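Local coordinates for beta-N-acetylhexosaminidase (Mycobacterium smegmatis, PDB 4YYF), which probably hydrolyses terminal non-reducing N-acetyl-D-hexosamine residues from N-acetyl-beta-D-hexosaminides, as a member of glycoside hydrolase family 3, at residues A[249-254]-A[262-267]; A[292-297]-A[320-325]; A[124-129]-A[173-178]; A[130-135]-A[183-188]. The protein carries 1 engineered substitution. All coordinates share one frame; numbering follows the deposited sequence.

Contact 1: residues A[249-254]-A[262-267]; sequences VGHMQV and PASLSP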
loop_
_atom_site.group_PDB
_atom_site.type_symbol
_atom_site.label_atom_id
_atom_site.label_comp_id
_atom_site.label_asym_id
_atom_site.label_seq_id
_atom_site.Cartn_x
_atom_site.Cartn_y
_atom_site.Cartn_z
ATOM N N VAL A 249 -2.708 4.857 2.592
ATOM C CA VAL A 249 -2.960 6.278 2.837
ATOM C C VAL A 249 -2.011 7.123 1.987
ATOM O O VAL A 249 -0.814 6.849 1.941
ATOM C CB VAL A 249 -2.765 6.623 4.327
ATOM C CG1 VAL A 249 -2.942 8.117 4.553
ATOM C CG2 VAL A 249 -3.760 5.857 5.181
ATOM N N GLY A 250 -2.537 8.139 1.304
ATOM C CA GLY A 250 -1.710 8.968 0.440
ATOM C C GLY A 250 -1.117 10.161 1.179
ATOM O O GLY A 250 -1.323 10.314 2.383
ATOM N N HIS A 251 -0.391 11.016 0.460
ATOM C CA HIS A 251 0.356 12.103 1.087
ATOM C C HIS A 251 -0.357 13.456 1.002
ATOM O O HIS A 251 0.233 14.491 1.340
ATOM C CB HIS A 251 1.759 12.247 0.452
ATOM C CG HIS A 251 2.577 10.985 0.471
ATOM N ND1 HIS A 251 2.606 10.126 1.546
ATOM C CD2 HIS A 251 3.399 10.453 -0.467
ATOM C CE1 HIS A 251 3.413 9.110 1.271
ATOM N NE2 HIS A 251 3.908 9.287 0.060
HETATM N N MSE A 252 -1.607 13.471 0.546
HETATM C CA MSE A 252 -2.312 14.749 0.398
HETATM C C MSE A 252 -2.513 15.398 1.758
HETATM O O MSE A 252 -2.647 14.702 2.767
HETATM C CB MSE A 252 -3.692 14.543 -0.226
HETATM C CG MSE A 252 -3.730 13.710 -1.499
HETATM SE SE MSE A 252 -3.850 11.780 -1.183
HETATM C CE MSE A 252 -5.083 11.765 0.300
ATOM N N GLN A 253 -2.537 16.728 1.782
ATOM C CA GLN A 253 -2.971 17.465 2.962
ATOM C C GLN A 253 -4.486 17.639 2.871
ATOM O O GLN A 253 -5.004 18.007 1.812
ATOM C CB GLN A 253 -2.293 18.836 3.005
ATOM C CG GLN A 253 -0.777 18.747 3.109
ATOM C CD GLN A 253 -0.081 20.020 2.680
ATOM O OE1 GLN A 253 -0.298 21.081 3.260
ATOM N NE2 GLN A 253 0.758 19.920 1.646
ATOM N N VAL A 254 -5.191 17.369 3.967
ATOM C CA VAL A 254 -6.655 17.449 3.973
ATOM C C VAL A 254 -7.151 18.529 4.935
ATOM O O VAL A 254 -7.010 18.375 6.147
ATOM C CB VAL A 254 -7.281 16.096 4.410
ATOM C CG1 VAL A 254 -8.814 16.146 4.331
ATOM C CG2 VAL A 254 -6.719 14.931 3.593
ATOM N N PRO A 262 1.030 15.894 5.653
ATOM C CA PRO A 262 0.604 14.887 4.675
ATOM C C PRO A 262 -0.277 13.851 5.370
ATOM O O PRO A 262 -0.027 13.526 6.532
ATOM C CB PRO A 262 1.926 14.253 4.230
ATOM C CG PRO A 262 2.966 15.317 4.511
ATOM C CD PRO A 262 2.495 15.956 5.791
ATOM N N ALA A 263 -1.298 13.340 4.691
ATOM C CA ALA A 263 -2.268 12.493 5.384
ATOM C C ALA A 263 -1.604 11.240 5.968
ATOM O O ALA A 263 -1.928 10.819 7.070
ATOM C CB ALA A 263 -3.438 12.133 4.462
ATOM N N SER A 264 -0.651 10.674 5.230
ATOM C CA SER A 264 0.110 9.508 5.678
ATOM C C SER A 264 0.866 9.705 6.997
ATOM O O SER A 264 1.220 8.722 7.670
ATOM C CB SER A 264 1.107 9.105 4.589
ATOM O OG SER A 264 1.892 10.227 4.213
ATOM N N LEU A 265 1.125 10.960 7.355
ATOM C CA LEU A 265 1.913 11.278 8.555
ATOM C C LEU A 265 1.088 11.953 9.651
ATOM O O LEU A 265 1.638 12.513 10.599
ATOM C CB LEU A 265 3.108 12.175 8.194
ATOM C CG LEU A 265 4.011 11.720 7.045
ATOM C CD1 LEU A 265 5.233 12.637 6.940
ATOM C CD2 LEU A 265 4.447 10.266 7.185
ATOM N N SER A 266 -0.233 11.900 9.532
ATOM C CA SER A 266 -1.102 12.594 10.480
ATOM C C SER A 266 -1.937 11.580 11.266
ATOM O O SER A 266 -2.623 10.732 10.664
ATOM C CB SER A 266 -1.990 13.591 9.718
ATOM O OG SER A 266 -3.070 14.071 10.498
ATOM N N PRO A 267 -1.875 11.639 12.614
ATOM C CA PRO A 267 -2.668 10.718 13.442
ATOM C C PRO A 267 -4.147 10.831 13.137
ATOM O O PRO A 267 -4.870 9.838 13.217
ATOM C CB PRO A 267 -2.408 11.213 14.871
ATOM C CG PRO A 267 -1.051 11.822 14.804
ATOM C CD PRO A 267 -0.958 12.460 13.429
#

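Contact 2: residues A[292-297]-A[320-325]; sequences LSSMGA and LWITTA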
loop_
_atom_site.group_PDB
_atom_site.type_symbol
_atom_site.label_atom_id
_atom_site.label_comp_id
_atom_site.label_asym_id
_atom_site.label_seq_id
_atom_site.Cartn_x
_atom_site.Cartn_y
_atom_site.Cartn_z
ATOM N N LEU A 292 7.384 6.740 0.631
ATOM C CA LEU A 292 7.911 7.775 1.529
ATOM C C LEU A 292 9.255 8.381 1.117
ATOM O O LEU A 292 9.693 9.361 1.716
ATOM C CB LEU A 292 8.033 7.239 2.960
ATOM C CG LEU A 292 6.756 6.816 3.676
ATOM C CD1 LEU A 292 7.101 6.074 4.949
ATOM C CD2 LEU A 292 5.887 8.028 3.991
ATOM N N SER A 293 9.914 7.826 0.101
ATOM C CA SER A 293 11.265 8.296 -0.235
ATOM C C SER A 293 11.362 9.112 -1.533
ATOM O O SER A 293 12.057 10.128 -1.585
ATOM C CB SER A 293 12.245 7.128 -0.282
ATOM O OG SER A 293 11.928 6.252 -1.352
ATOM N N SER A 294 10.691 8.672 -2.589
ATOM C CA SER A 294 10.872 9.335 -3.885
ATOM C C SER A 294 9.851 10.422 -4.138
ATOM O O SER A 294 10.006 11.213 -5.074
ATOM C CB SER A 294 10.824 8.335 -5.036
ATOM O OG SER A 294 9.485 7.982 -5.344
HETATM N N MSE A 295 8.812 10.475 -3.312
HETATM C CA MSE A 295 7.700 11.406 -3.546
HETATM C C MSE A 295 7.891 12.749 -2.853
HETATM O O MSE A 295 8.047 12.805 -1.632
HETATM C CB MSE A 295 6.366 10.760 -3.132
HETATM C CG MSE A 295 6.062 9.524 -3.958
HETATM SE SE MSE A 295 4.324 8.724 -3.620
HETATM C CE MSE A 295 3.219 10.088 -4.452
ATOM N N GLY A 296 7.845 13.822 -3.646
ATOM C CA GLY A 296 8.116 15.170 -3.173
ATOM C C GLY A 296 7.232 15.671 -2.043
ATOM O O GLY A 296 7.674 16.492 -1.236
ATOM N N ALA A 297 5.989 15.194 -1.973
ATOM C CA ALA A 297 5.085 15.620 -0.897
ATOM C C ALA A 297 5.676 15.257 0.467
ATOM O O ALA A 297 5.400 15.911 1.474
ATOM C CB ALA A 297 3.694 14.992 -1.062
ATOM N N LEU A 320 6.245 2.153 3.530
ATOM C CA LEU A 320 6.713 1.723 2.221
ATOM C C LEU A 320 7.599 2.800 1.600
ATOM O O LEU A 320 7.252 3.980 1.626
ATOM C CB LEU A 320 5.485 1.477 1.327
ATOM C CG LEU A 320 5.530 1.066 -0.159
ATOM C CD1 LEU A 320 5.669 2.236 -1.090
ATOM C CD2 LEU A 320 6.616 0.067 -0.453
ATOM N N TRP A 321 8.744 2.397 1.054
ATOM C CA TRP A 321 9.544 3.279 0.194
ATOM C C TRP A 321 10.308 2.431 -0.818
ATOM O O TRP A 321 10.253 1.205 -0.754
ATOM C CB TRP A 321 10.432 4.242 1.000
ATOM C CG TRP A 321 11.713 3.675 1.584
ATOM C CD1 TRP A 321 12.983 3.817 1.077
ATOM C CD2 TRP A 321 11.851 2.933 2.811
ATOM N NE1 TRP A 321 13.893 3.195 1.909
ATOM C CE2 TRP A 321 13.226 2.649 2.975
ATOM C CE3 TRP A 321 10.943 2.478 3.776
ATOM C CZ2 TRP A 321 13.711 1.915 4.067
ATOM C CZ3 TRP A 321 11.427 1.754 4.862
ATOM C CH2 TRP A 321 12.799 1.480 4.996
ATOM N N ILE A 322 10.979 3.053 -1.782
ATOM C CA ILE A 322 11.314 2.289 -2.983
ATOM C C ILE A 322 12.768 1.858 -3.151
ATOM O O ILE A 322 13.154 1.396 -4.221
ATOM C CB ILE A 322 10.747 2.939 -4.278
ATOM C CG1 ILE A 322 11.416 4.283 -4.573
ATOM C CG2 ILE A 322 9.221 3.097 -4.165
ATOM C CD1 ILE A 322 11.004 4.877 -5.916
ATOM N N THR A 323 13.559 1.969 -2.088
ATOM C CA THR A 323 14.954 1.531 -2.115
ATOM C C THR A 323 15.319 0.792 -0.824
ATOM O O THR A 323 14.679 0.989 0.208
ATOM C CB THR A 323 15.904 2.727 -2.289
ATOM O OG1 THR A 323 15.520 3.745 -1.357
ATOM C CG2 THR A 323 15.824 3.296 -3.708
ATOM N N THR A 324 16.364 -0.034 -0.881
ATOM C CA THR A 324 16.807 -0.813 0.275
ATOM C C THR A 324 17.947 -0.161 1.055
ATOM O O THR A 324 18.232 -0.573 2.186
ATOM C CB THR A 324 17.335 -2.183 -0.155
ATOM O OG1 THR A 324 18.434 -1.982 -1.051
ATOM C CG2 THR A 324 16.234 -3.003 -0.856
ATOM N N ALA A 325 18.628 0.810 0.447
ATOM C CA ALA A 325 19.840 1.388 1.055
ATOM C C ALA A 325 19.606 1.943 2.460
ATOM O O ALA A 325 20.482 1.882 3.319
ATOM C CB ALA A 325 20.427 2.485 0.172
HETATM O O HOH W 1 14.650 6.203 -2.482
#

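Contact 3: residues A[124-129]-A[173-178]; sequences RELART and RSFGSD. With ACT (acetate ion), chain D.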
loop_
_atom_site.group_PDB
_atom_site.type_symbol
_atom_site.label_atom_id
_atom_site.label_comp_id
_atom_site.label_asym_id
_atom_site.label_seq_id
_atom_site.Cartn_x
_atom_site.Cartn_y
_atom_site.Cartn_z
ATOM N N ARG A 124 -10.374 3.297 -15.984
ATOM C CA ARG A 124 -11.429 4.102 -16.585
ATOM C C ARG A 124 -12.017 3.440 -17.834
ATOM O O ARG A 124 -13.236 3.433 -18.039
ATOM C CB ARG A 124 -10.892 5.491 -16.932
ATOM C CG ARG A 124 -11.879 6.344 -17.706
ATOM C CD ARG A 124 -11.300 7.712 -17.961
ATOM N NE ARG A 124 -11.269 8.517 -16.741
ATOM C CZ ARG A 124 -10.650 9.690 -16.642
ATOM N NH1 ARG A 124 -9.984 10.174 -17.677
ATOM N NH2 ARG A 124 -10.689 10.368 -15.504
ATOM N N GLU A 125 -11.148 2.883 -18.670
ATOM C CA GLU A 125 -11.603 2.202 -19.875
ATOM C C GLU A 125 -12.383 0.923 -19.528
ATOM O O GLU A 125 -13.354 0.570 -20.197
ATOM C CB GLU A 125 -10.416 1.904 -20.800
ATOM C CG GLU A 125 -10.797 1.395 -22.193
ATOM C CD GLU A 125 -11.385 2.473 -23.118
ATOM O OE1 GLU A 125 -11.800 3.555 -22.634
ATOM O OE2 GLU A 125 -11.437 2.230 -24.349
ATOM N N LEU A 126 -11.969 0.235 -18.476
ATOM C CA LEU A 126 -12.706 -0.955 -18.042
ATOM C C LEU A 126 -14.134 -0.585 -17.660
ATOM O O LEU A 126 -15.093 -1.261 -18.044
ATOM C CB LEU A 126 -12.012 -1.609 -16.858
ATOM C CG LEU A 126 -10.702 -2.343 -17.145
ATOM C CD1 LEU A 126 -10.189 -2.986 -15.856
ATOM C CD2 LEU A 126 -10.916 -3.405 -18.230
ATOM N N ALA A 127 -14.277 0.510 -16.923
ATOM C CA ALA A 127 -15.598 0.908 -16.455
ATOM C C ALA A 127 -16.480 1.313 -17.633
ATOM O O ALA A 127 -17.703 1.194 -17.570
ATOM C CB ALA A 127 -15.493 2.020 -15.435
ATOM N N ARG A 128 -15.859 1.767 -18.717
ATOM C CA ARG A 128 -16.613 2.246 -19.873
ATOM C C ARG A 128 -17.016 1.140 -20.830
ATOM O O ARG A 128 -17.964 1.291 -21.586
ATOM C CB ARG A 128 -15.805 3.295 -20.640
ATOM C CG ARG A 128 -15.588 4.564 -19.861
ATOM C CD ARG A 128 -14.751 5.587 -20.612
ATOM N NE ARG A 128 -14.925 6.906 -20.007
ATOM C CZ ARG A 128 -14.196 7.976 -20.300
ATOM N NH1 ARG A 128 -14.446 9.129 -19.689
ATOM N NH2 ARG A 128 -13.219 7.893 -21.192
ATOM N N THR A 129 -16.282 0.035 -20.820
ATOM C CA THR A 129 -16.448 -0.974 -21.870
ATOM C C THR A 129 -16.833 -2.356 -21.343
ATOM O O THR A 129 -17.154 -3.247 -22.128
ATOM C CB THR A 129 -15.163 -1.119 -22.715
ATOM O OG1 THR A 129 -14.078 -1.525 -21.870
ATOM C CG2 THR A 129 -14.810 0.196 -23.404
ATOM N N ARG A 173 -6.533 6.158 -14.095
ATOM C CA ARG A 173 -6.342 5.128 -13.075
ATOM C C ARG A 173 -7.581 5.002 -12.192
ATOM O O ARG A 173 -7.697 4.067 -11.400
ATOM C CB ARG A 173 -5.132 5.451 -12.196
ATOM C CG ARG A 173 -3.798 5.476 -12.923
ATOM C CD ARG A 173 -2.739 6.117 -12.022
ATOM N NE ARG A 173 -2.457 5.311 -10.829
ATOM C CZ ARG A 173 -1.828 5.767 -9.750
ATOM N NH1 ARG A 173 -1.446 7.035 -9.697
ATOM N NH2 ARG A 173 -1.579 4.957 -8.727
ATOM N N SER A 174 -8.495 5.955 -12.316
ATOM C CA SER A 174 -9.738 5.932 -11.541
ATOM C C SER A 174 -10.868 5.284 -12.323
ATOM O O SER A 174 -11.006 5.515 -13.522
ATOM C CB SER A 174 -10.158 7.353 -11.159
ATOM O OG SER A 174 -11.543 7.390 -10.835
ATOM N N PHE A 175 -11.690 4.493 -11.639
ATOM C CA PHE A 175 -12.824 3.839 -12.290
ATOM C C PHE A 175 -13.965 4.797 -12.631
ATOM O O PHE A 175 -14.871 4.429 -13.365
ATOM C CB PHE A 175 -13.360 2.672 -11.438
ATOM C CG PHE A 175 -12.481 1.451 -11.461
ATOM C CD1 PHE A 175 -12.538 0.561 -12.532
ATOM C CD2 PHE A 175 -11.585 1.209 -10.438
ATOM C CE1 PHE A 175 -11.729 -0.564 -12.558
ATOM C CE2 PHE A 175 -10.769 0.094 -10.458
ATOM C CZ PHE A 175 -10.835 -0.796 -11.534
ATOM N N GLY A 176 -13.946 6.013 -12.101
ATOM C CA GLY A 176 -14.966 6.972 -12.492
ATOM C C GLY A 176 -15.094 8.202 -11.614
ATOM O O GLY A 176 -14.406 8.343 -10.606
ATOM N N SER A 177 -15.986 9.097 -12.019
ATOM C CA SER A 177 -16.244 10.342 -11.306
ATOM C C SER A 177 -17.434 10.185 -10.374
ATOM O O SER A 177 -17.752 11.082 -9.601
ATOM C CB SER A 177 -16.533 11.465 -12.298
ATOM O OG SER A 177 -17.565 11.088 -13.192
ATOM N N ASP A 178 -18.099 9.041 -10.468
ATOM C CA ASP A 178 -19.265 8.751 -9.642
ATOM C C ASP A 178 -18.837 7.732 -8.586
ATOM O O ASP A 178 -18.427 6.625 -8.926
ATOM C CB ASP A 178 -20.391 8.195 -10.524
ATOM C CG ASP A 178 -21.680 7.927 -9.754
ATOM O OD1 ASP A 178 -21.635 7.740 -8.524
ATOM O OD2 ASP A 178 -22.750 7.888 -10.392
HETATM C C ACT D . 0.215 7.843 -6.245
HETATM O O ACT D . 1.117 7.329 -5.542
HETATM O OXT ACT D . 0.149 7.443 -7.426
HETATM C CH3 ACT D . -0.722 8.888 -5.721
HETATM O O HOH W 2 -12.360 8.107 -14.133
#

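Contact 4: residues A[130-135]-A[183-188]; sequences KTADEV and TEYAGA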
loop_
_atom_site.group_PDB
_atom_site.type_symbol
_atom_site.label_atom_id
_atom_site.label_comp_id
_atom_site.label_asym_id
_atom_site.label_seq_id
_atom_site.Cartn_x
_atom_site.Cartn_y
_atom_site.Cartn_z
ATOM N N LYS A 130 -16.779 -2.534 -20.023
ATOM C CA LYS A 130 -17.023 -3.829 -19.393
ATOM C C LYS A 130 -18.090 -3.747 -18.302
ATOM O O LYS A 130 -18.311 -2.691 -17.703
ATOM C CB LYS A 130 -15.736 -4.367 -18.757
ATOM C CG LYS A 130 -14.529 -4.422 -19.688
ATOM C CD LYS A 130 -14.646 -5.575 -20.666
ATOM C CE LYS A 130 -13.561 -5.493 -21.736
ATOM N NZ LYS A 130 -13.683 -6.603 -22.720
ATOM N N THR A 131 -18.749 -4.870 -18.038
ATOM C CA THR A 131 -19.638 -4.947 -16.884
ATOM C C THR A 131 -18.778 -5.191 -15.657
ATOM O O THR A 131 -17.624 -5.634 -15.772
ATOM C CB THR A 131 -20.630 -6.098 -16.997
ATOM O OG1 THR A 131 -19.905 -7.335 -16.960
ATOM C CG2 THR A 131 -21.418 -5.998 -18.294
ATOM N N ALA A 132 -19.334 -4.916 -14.479
ATOM C CA ALA A 132 -18.637 -5.230 -13.239
ATOM C C ALA A 132 -18.279 -6.714 -13.128
ATOM O O ALA A 132 -17.239 -7.051 -12.572
ATOM C CB ALA A 132 -19.457 -4.786 -12.039
ATOM N N ASP A 133 -19.134 -7.609 -13.629
ATOM C CA ASP A 133 -18.819 -9.041 -13.562
ATOM C C ASP A 133 -17.628 -9.388 -14.445
ATOM O O ASP A 133 -16.817 -10.258 -14.103
ATOM C CB ASP A 133 -20.021 -9.901 -13.959
ATOM C CG ASP A 133 -21.122 -9.887 -12.912
ATOM O OD1 ASP A 133 -20.835 -9.529 -11.748
ATOM O OD2 ASP A 133 -22.275 -10.237 -13.257
ATOM N N GLU A 134 -17.538 -8.714 -15.588
ATOM C CA GLU A 134 -16.391 -8.879 -16.482
ATOM C C GLU A 134 -15.103 -8.384 -15.833
ATOM O O GLU A 134 -14.039 -9.000 -15.995
ATOM C CB GLU A 134 -16.635 -8.157 -17.812
ATOM C CG GLU A 134 -17.649 -8.854 -18.692
ATOM C CD GLU A 134 -17.945 -8.101 -19.968
ATOM O OE1 GLU A 134 -18.147 -6.874 -19.910
ATOM O OE2 GLU A 134 -17.976 -8.739 -21.036
ATOM N N VAL A 135 -15.192 -7.275 -15.101
ATOM C CA VAL A 135 -14.014 -6.732 -14.416
ATOM C C VAL A 135 -13.567 -7.689 -13.309
ATOM O O VAL A 135 -12.365 -7.900 -13.107
ATOM C CB VAL A 135 -14.262 -5.283 -13.874
ATOM C CG1 VAL A 135 -13.113 -4.821 -12.989
ATOM C CG2 VAL A 135 -14.438 -4.304 -15.036
ATOM N N THR A 183 -17.360 2.269 -6.452
ATOM C CA THR A 183 -17.647 1.186 -5.511
ATOM C C THR A 183 -17.928 -0.125 -6.237
ATOM O O THR A 183 -17.373 -1.166 -5.897
ATOM C CB THR A 183 -18.826 1.541 -4.611
ATOM O OG1 THR A 183 -18.523 2.757 -3.909
ATOM C CG2 THR A 183 -19.097 0.415 -3.613
ATOM N N GLU A 184 -18.784 -0.070 -7.252
ATOM C CA GLU A 184 -19.101 -1.269 -8.018
ATOM C C GLU A 184 -17.877 -1.853 -8.714
ATOM O O GLU A 184 -17.584 -3.037 -8.565
ATOM C CB GLU A 184 -20.192 -0.974 -9.050
ATOM C CG GLU A 184 -20.782 -2.222 -9.661
ATOM C CD GLU A 184 -21.722 -1.921 -10.809
ATOM O OE1 GLU A 184 -21.833 -0.737 -11.199
ATOM O OE2 GLU A 184 -22.344 -2.877 -11.320
ATOM N N TYR A 185 -17.154 -1.025 -9.463
ATOM C CA TYR A 185 -16.061 -1.534 -10.289
ATOM C C TYR A 185 -14.784 -1.839 -9.509
ATOM O O TYR A 185 -14.187 -2.917 -9.674
ATOM C CB TYR A 185 -15.798 -0.603 -11.483
ATOM C CG TYR A 185 -16.789 -0.805 -12.591
ATOM C CD1 TYR A 185 -18.059 -0.238 -12.531
ATOM C CD2 TYR A 185 -16.466 -1.583 -13.698
ATOM C CE1 TYR A 185 -18.983 -0.438 -13.550
ATOM C CE2 TYR A 185 -17.382 -1.792 -14.719
ATOM C CZ TYR A 185 -18.631 -1.217 -14.639
ATOM O OH TYR A 185 -19.521 -1.428 -15.658
ATOM N N ALA A 186 -14.355 -0.923 -8.646
ATOM C CA ALA A 186 -13.187 -1.232 -7.815
ATOM C C ALA A 186 -13.501 -2.407 -6.885
ATOM O O ALA A 186 -12.634 -3.236 -6.588
ATOM C CB ALA A 186 -12.748 -0.020 -7.008
ATOM N N GLY A 187 -14.736 -2.463 -6.403
ATOM C CA GLY A 187 -15.148 -3.572 -5.555
ATOM C C GLY A 187 -14.993 -4.903 -6.272
ATOM O O GLY A 187 -14.516 -5.892 -5.695
ATOM N N ALA A 188 -15.380 -4.919 -7.540
ATOM C CA ALA A 188 -15.259 -6.110 -8.368
ATOM C C ALA A 188 -13.794 -6.443 -8.574
ATOM O O ALA A 188 -13.405 -7.619 -8.521
ATOM C CB ALA A 188 -15.959 -5.906 -9.729
HETATM O O HOH W 3 -21.812 -3.886 -14.201
#

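Contact 1: residues A[249-254]-A[262-267]
Ser264 reaches His251 through its side-chain oxygen. Ser264 CB lies 3.5 Å from Gly250 O and sits in the plane of the His251 imidazole, at the ring edge. Chi1 of 53° tucks OG between the serine's own backbone N and carbonyl carbon, and from there Ser264 OG comes to 2.8 Å from His251 ND1, a hydrogen bond in which either atom could be the donor. His251 NE2 is bonded to the backbone O of Asp291, so both ring nitrogens are engaged and the rotation of the imidazole is fixed from two sides. Two backbone bonds run beside this one. Ala263 N donates to Met252 O over 2.7 Å, and Ser264 N gives a weak bond to Gly250 O. The whole arrangement lies in the connection between strand 246-249 and helix 267-275 of the TIM-barrel domain of family 3: the chain leaves the strand, turns back, and lays the short 3-10 turn 263-264 against its own strand exit. Apolar atoms surround the polar links. Val249 stands with CG1 anti to its backbone N (chi1 176°), which sets that methyl 3.5 Å from Ser264 N and 4.0 Å from Ala263 CB. The Ala263 methyl also has Val254 CG2 and the selenomethionine methyl CE of Met252 at the limit of packing distance. Pro262 brings its CB to 3.4 Å from His251 O, while Val249 and Ala263 both lean on Val269 of helix 267-275.

Contact 2: residues A[292-297]-A[320-325]
Leu292 and Leu320 meet through the backbone: Leu292 N donates to Leu320 O over 2.9 Å. A second hydrogen bond uses a side chain. Ser293 OG, turned by a chi1 of 66° to straddle the N and C of its own residue, accepts from Ile322 N; the line is almost straight at 177°, but 3.4 Å makes it weak. Water supplies a third polar link, lying 2.9 Å from Ser293 OG and donating to Thr323 OG1, which also bonds to Glu326 OE1. Trp321 NE1 bonds to the same glutamate oxygen, and the CD1 edge of the indole lies near the serine hydroxyl, with Trp321 CD1 3.6 Å from Ser293 OG.

Van der Waals contacts complete the joint. Ser293 CB packs 3.6 Å from Trp321 CB, and the CD1 methyl of Ile322 touches Ser294 OG at 3.5 Å. Leu292 CG lies 3.5 Å from Leu320 O, beside the bonded amide. Beyond Ser293, Trp321 packs against helices 304-314 and 327-340. Strand 319-321 belongs to the parallel barrel and pairs with strand 49-52. The contact thus ties the loop after strand 287-289 to the end of strand 319-321 by one sound backbone bond, while Ser293 joins it more loosely through a long amide bond and a water.

Contact 3: residues A[124-129]-A[173-178]
Arg124 in helix 123-129 and Phe175 in the run 173-178 have the CA atoms nearest each other, 4.5 Å apart, and no direct hydrogen bond joins the two segments. Ala127 makes the tightest approach, its CB 3.2 Å from Phe175 O. The same methyl lies at the edge of the Phe175 ring, near its plane, as does Leu126 CD1, 4.4 Å from Phe175 CE1. Phe175 therefore presents its rim to the helix; Tyr185, Ala186 and Tyr189 of helix 179-196 pack on it as well. The side chain of Arg124 runs out straight through chi1 and chi2 (173° and 178°) before bending at chi3, which carries Arg124 NE to 2.9 Å from a water that accepts its N-H as a hydrogen bond and donates in turn to Ser174 O. Farther out, Arg124 NH2 bonds to the backbone O of Ala164.

The run 173-178 ends the long connection between strand 153-154 and helix 179-196 of the TIM-barrel domain. Ser174 shapes it by an ST turn: Ser174 OG accepts from Gly176 N at 3.0 Å, and also bonds to the carbonyl of Asp160. Asp178 is the N-cap of helix 179-196. At the other end, Arg173 has its CB directed away from helix 123-129, and a bend at chi3 (66°) leaves its guanidinium beside an acetate probably derived from the crystallisation liquor. Arg173 NH1 donates to acetate OXT at 2.8 Å, and NH2 adds a weak bond to the same oxygen; acetate OXT and C lie at the guanidinium edge, C in its plane.

Contact 4: residues A[130-135]-A[183-188]
Lys130 offers its backbone carbonyl to Tyr185: the phenol OH of Tyr185 donates to Lys130 O at 2.7 Å, in the carbonyl plane, and that oxygen lies at the edge of the ring, in the ring plane too. Thr131 follows as N-cap of helix 132-148. Thr131 OG1 accepts from Glu134 N at 3.1 Å while Thr131 N donates to Glu134 OE1 on the anti lone pair, the reciprocal pair of a capping box. Ala132 comes next and touches the facing helix through its CA, methyl and carbonyl O. Ala132 CA lies over one face of the Tyr185 ring, Ala132 CB touches Glu184 OE2 at 3.5 Å, and Ala132 O meets Ala188 CB at 3.3 Å. A water accepts from Ala132 N at 2.7 Å and donates to Glu184 OE2, which the stretched-out glutamate chain (chi1 -167°) brings across to the helix start. Val135, one turn on, crosses Tyr185 at about a right angle; Val135 CG2 packs at the ring edge, 3.6 Å from Tyr185 CD2, and CG1 reaches Ala188 CB at 4.5 Å. The tyrosine is thus held at its hydroxyl, on one face and along an edge. Helix 132-148 starts here beside helix 179-196, and helix 123-129 adjoins both, with Ala127 on Tyr185 and Leu126 on Val135.

All four contacts belong to one TIM-barrel domain and form two pairs. Contacts 3 and 4 come earlier in the chain, with alternating segments, and their centres are 10 Å apart: helices 123-129 and 132-148 follow each other, and segments 173-178 and 183-188 are the approach to helix 179-196 and part of that helix. Contact 1 closes before contact 2 opens; their centres are 15 Å apart and they touch where His251 packs on Leu292, Met295 and Ala297. Contacts 2 and 4 lie on opposite sides of the chain's centre, about 31 Å between centres, so the pairs sit in well separated parts of the barrel: contacts 1 and 2 at strand ends, contacts 3 and 4 among helices.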